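Local coordinates for beta-galactosidase/beta-glucuronidase (Faecalibacterium prausnitzii L2-6, PDB 6MVF), which binds flavin mononucleotide and acts as a family 2 glycoside hydrolase, a beta-glucuronidase that probably cleaves beta-linked sugar acids from their conjugates, at residues A[454-463]-A[502-513]. Sequence-based numbering, arbitrary orientation.
Sequences HYFGWYGGKI and CKDYSEEYQALY
The six-membered ring of W458 takes K503 over one face and points its edge at Y505. With CG anti to the backbone N (chi1 175°), the indole extends to the 502-505 turn, where its edge meets the face of Y505 in a T-shaped stack, planes perpendicular and centroids 5.0 Å apart. K503 bends at chi2 (-59°) and chi4 (-62°), which lays its end over the indole: CD makes a CH-pi contact, and NZ sits 4.1 Å from the centroid of the six-membered ring of W458, a cation-pi pair. A lysine suits this place, its methylenes packing on the ring while its charge meets the pi cloud. C502 SG lies obliquely to the ring, 4.1 Å from W458 CE3. Replacing the indole with an alanine's methyl is likely to leave the K503 ammonium without its aromatic partner and Y505 without the edge that packs on its face.

Y509 OH donates to G457 O (2.6 Å), in the carbonyl plane on a lone pair; I463 CD1 lies 3.4 Å from Y509 OH, and I463 CG1 packs against Y513 CD2. Glycine suits position 457, since at its positive phi a CB would jam against F456 O and also clash with I463 CG1. A water links Y513 OH to H454 O, the latter bond weak.

Further out, E545 holds Y505 OH, S506 OG accepts from Y509 N, capping helix 507-522, and D504 OD1 accepts from S506 N in an Asx turn. The arrangement joins the loop after strand 450-453 to a helix start within the TIM-barrel domain typical of family 2 glycoside hydrolases, away from the FMN site.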
# COMPACT_ATOMS: atom_id res chain seq x y z
N HIS A 454 18.78 -27.80 -31.59
CA HIS A 454 19.19 -29.19 -31.60
C HIS A 454 18.55 -29.97 -30.46
O HIS A 454 18.41 -29.47 -29.34
CB HIS A 454 20.70 -29.32 -31.51
CG HIS A 454 21.39 -29.08 -32.81
ND1 HIS A 454 21.03 -29.73 -33.97
CD2 HIS A 454 22.40 -28.24 -33.14
CE1 HIS A 454 21.79 -29.31 -34.96
NE2 HIS A 454 22.63 -28.40 -34.48
N TYR A 455 18.19 -31.22 -30.75
CA TYR A 455 17.60 -32.11 -29.75
C TYR A 455 18.24 -33.49 -29.82
O TYR A 455 17.57 -34.51 -29.67
CB TYR A 455 16.09 -32.19 -29.91
CG TYR A 455 15.33 -30.89 -29.68
CD1 TYR A 455 14.87 -30.54 -28.41
CD2 TYR A 455 15.06 -30.02 -30.74
CE1 TYR A 455 14.17 -29.36 -28.19
CE2 TYR A 455 14.36 -28.84 -30.53
CZ TYR A 455 13.92 -28.51 -29.25
OH TYR A 455 13.21 -27.36 -29.02
N PHE A 456 19.56 -33.54 -30.04
CA PHE A 456 20.27 -34.80 -29.95
C PHE A 456 20.14 -35.35 -28.54
O PHE A 456 20.59 -34.73 -27.57
CB PHE A 456 21.74 -34.63 -30.33
CG PHE A 456 21.94 -33.96 -31.66
CD1 PHE A 456 21.46 -34.56 -32.82
CD2 PHE A 456 22.61 -32.75 -31.75
CE1 PHE A 456 21.63 -33.95 -34.03
CE2 PHE A 456 22.79 -32.15 -32.95
CZ PHE A 456 22.30 -32.75 -34.10
N GLY A 457 19.53 -36.53 -28.43
CA GLY A 457 19.20 -37.13 -27.16
C GLY A 457 17.72 -37.10 -26.82
O GLY A 457 17.34 -37.65 -25.78
N TRP A 458 16.87 -36.46 -27.64
CA TRP A 458 15.44 -36.48 -27.38
C TRP A 458 14.63 -36.82 -28.64
O TRP A 458 13.85 -37.77 -28.62
CB TRP A 458 14.93 -35.15 -26.77
CG TRP A 458 13.46 -35.24 -26.66
CD1 TRP A 458 12.54 -34.61 -27.45
CD2 TRP A 458 12.72 -36.11 -25.80
NE1 TRP A 458 11.26 -35.01 -27.11
CE2 TRP A 458 11.35 -35.93 -26.09
CE3 TRP A 458 13.08 -37.02 -24.79
CZ2 TRP A 458 10.35 -36.64 -25.42
CZ3 TRP A 458 12.09 -37.69 -24.12
CH2 TRP A 458 10.74 -37.50 -24.43
N TYR A 459 14.78 -36.05 -29.74
CA TYR A 459 14.12 -36.43 -31.00
C TYR A 459 14.92 -37.43 -31.82
O TYR A 459 14.39 -37.98 -32.79
CB TYR A 459 13.83 -35.21 -31.88
CG TYR A 459 12.74 -34.30 -31.35
CD1 TYR A 459 11.51 -34.80 -30.92
CD2 TYR A 459 12.95 -32.92 -31.28
CE1 TYR A 459 10.51 -33.94 -30.43
CE2 TYR A 459 11.97 -32.06 -30.80
CZ TYR A 459 10.75 -32.57 -30.37
OH TYR A 459 9.78 -31.70 -29.90
N GLY A 460 16.17 -37.68 -31.47
CA GLY A 460 16.99 -38.62 -32.19
C GLY A 460 18.39 -38.53 -31.64
O GLY A 460 18.71 -37.56 -30.95
N GLY A 461 19.22 -39.51 -31.92
CA GLY A 461 20.60 -39.44 -31.47
C GLY A 461 20.78 -39.64 -29.97
O GLY A 461 19.85 -39.90 -29.20
N LYS A 462 22.04 -39.53 -29.57
CA LYS A 462 22.44 -39.64 -28.18
C LYS A 462 22.84 -38.27 -27.63
O LYS A 462 23.31 -37.39 -28.37
CB LYS A 462 23.59 -40.64 -28.02
CG LYS A 462 23.25 -42.07 -28.44
CD LYS A 462 24.44 -43.07 -28.33
CE LYS A 462 25.53 -42.89 -29.42
NZ LYS A 462 26.59 -41.89 -29.06
N ILE A 463 22.62 -38.11 -26.32
CA ILE A 463 23.05 -36.93 -25.57
C ILE A 463 24.52 -36.59 -25.85
O ILE A 463 24.88 -35.43 -26.09
CB ILE A 463 22.81 -37.16 -24.06
CG1 ILE A 463 21.31 -37.07 -23.73
CG2 ILE A 463 23.67 -36.23 -23.20
CD1 ILE A 463 20.98 -37.59 -22.38
N CYS A 502 15.79 -42.44 -23.06
CA CYS A 502 15.01 -41.60 -23.96
C CYS A 502 13.62 -42.18 -24.20
O CYS A 502 13.43 -43.40 -24.30
CB CYS A 502 15.76 -41.44 -25.28
SG CYS A 502 15.02 -40.26 -26.39
N LYS A 503 12.63 -41.30 -24.25
CA LYS A 503 11.22 -41.60 -24.44
C LYS A 503 10.57 -42.35 -23.28
O LYS A 503 9.42 -42.77 -23.42
CB LYS A 503 10.98 -42.36 -25.75
CG LYS A 503 11.23 -41.50 -26.98
CD LYS A 503 10.33 -40.28 -26.96
CE LYS A 503 10.38 -39.55 -28.28
NZ LYS A 503 11.76 -39.08 -28.51
N ASP A 504 11.24 -42.51 -22.13
CA ASP A 504 10.45 -42.83 -20.94
C ASP A 504 9.82 -41.60 -20.26
O ASP A 504 9.01 -41.78 -19.35
CB ASP A 504 11.28 -43.66 -19.93
CG ASP A 504 12.36 -42.85 -19.18
OD1 ASP A 504 12.36 -41.59 -19.17
OD2 ASP A 504 13.23 -43.51 -18.57
N TYR A 505 10.16 -40.38 -20.69
CA TYR A 505 9.54 -39.13 -20.24
C TYR A 505 9.81 -38.82 -18.77
O TYR A 505 9.13 -37.95 -18.18
CB TYR A 505 8.02 -39.15 -20.50
CG TYR A 505 7.71 -38.95 -21.95
CD1 TYR A 505 7.80 -40.02 -22.85
CD2 TYR A 505 7.37 -37.69 -22.44
CE1 TYR A 505 7.54 -39.84 -24.20
CE2 TYR A 505 7.12 -37.49 -23.78
CZ TYR A 505 7.20 -38.57 -24.66
OH TYR A 505 6.94 -38.38 -26.00
N SER A 506 10.80 -39.48 -18.17
CA SER A 506 11.02 -39.39 -16.74
C SER A 506 11.79 -38.13 -16.39
O SER A 506 12.64 -37.67 -17.15
CB SER A 506 11.79 -40.59 -16.21
OG SER A 506 13.17 -40.47 -16.55
N GLU A 507 11.48 -37.60 -15.20
CA GLU A 507 12.20 -36.45 -14.66
C GLU A 507 13.69 -36.73 -14.59
O GLU A 507 14.51 -35.82 -14.77
CB GLU A 507 11.64 -36.11 -13.27
CG GLU A 507 12.14 -34.80 -12.69
CD GLU A 507 11.51 -34.40 -11.34
OE1 GLU A 507 11.80 -33.25 -10.91
OE2 GLU A 507 10.75 -35.19 -10.70
N GLU A 508 14.07 -37.98 -14.33
CA GLU A 508 15.47 -38.32 -14.23
C GLU A 508 16.18 -38.18 -15.57
O GLU A 508 17.33 -37.75 -15.63
CB GLU A 508 15.63 -39.75 -13.68
CG GLU A 508 15.32 -39.92 -12.19
CD GLU A 508 13.82 -39.79 -11.85
OE1 GLU A 508 12.99 -40.13 -12.72
OE2 GLU A 508 13.48 -39.34 -10.71
N TYR A 509 15.51 -38.53 -16.67
CA TYR A 509 16.21 -38.49 -17.94
C TYR A 509 16.40 -37.06 -18.41
O TYR A 509 17.44 -36.73 -19.00
CB TYR A 509 15.49 -39.31 -19.02
CG TYR A 509 16.25 -39.31 -20.32
CD1 TYR A 509 17.34 -40.16 -20.52
CD2 TYR A 509 15.92 -38.42 -21.34
CE1 TYR A 509 18.06 -40.13 -21.71
CE2 TYR A 509 16.64 -38.38 -22.52
CZ TYR A 509 17.70 -39.23 -22.70
OH TYR A 509 18.40 -39.18 -23.90
N GLN A 510 15.42 -36.21 -18.15
CA GLN A 510 15.58 -34.81 -18.49
C GLN A 510 16.70 -34.17 -17.69
O GLN A 510 17.41 -33.30 -18.21
CB GLN A 510 14.27 -34.08 -18.27
CG GLN A 510 14.22 -32.68 -18.84
CD GLN A 510 13.18 -31.80 -18.11
OE1 GLN A 510 12.99 -31.94 -16.90
NE2 GLN A 510 12.50 -30.92 -18.84
N ALA A 511 16.91 -34.61 -16.44
CA ALA A 511 18.01 -34.08 -15.64
C ALA A 511 19.36 -34.53 -16.18
O ALA A 511 20.32 -33.75 -16.18
CB ALA A 511 17.86 -34.49 -14.17
N LEU A 512 19.46 -35.79 -16.65
CA LEU A 512 20.70 -36.27 -17.26
C LEU A 512 21.02 -35.50 -18.53
O LEU A 512 22.18 -35.17 -18.78
CB LEU A 512 20.59 -37.77 -17.59
CG LEU A 512 20.64 -38.78 -16.45
CD1 LEU A 512 20.32 -40.18 -16.98
CD2 LEU A 512 22.00 -38.77 -15.76
N TYR A 513 20.02 -35.23 -19.35
CA TYR A 513 20.21 -34.44 -20.56
C TYR A 513 20.81 -33.07 -20.23
O TYR A 513 21.79 -32.63 -20.85
CB TYR A 513 18.87 -34.31 -21.30
CG TYR A 513 18.90 -33.37 -22.48
CD1 TYR A 513 18.72 -32.01 -22.30
CD2 TYR A 513 19.13 -33.85 -23.77
CE1 TYR A 513 18.76 -31.14 -23.38
CE2 TYR A 513 19.17 -33.00 -24.86
CZ TYR A 513 18.98 -31.64 -24.65
OH TYR A 513 19.01 -30.77 -25.70
O HOH W 1 20.42 -31.43 -28.03
O HOH W 2 21.45 -40.42 -24.93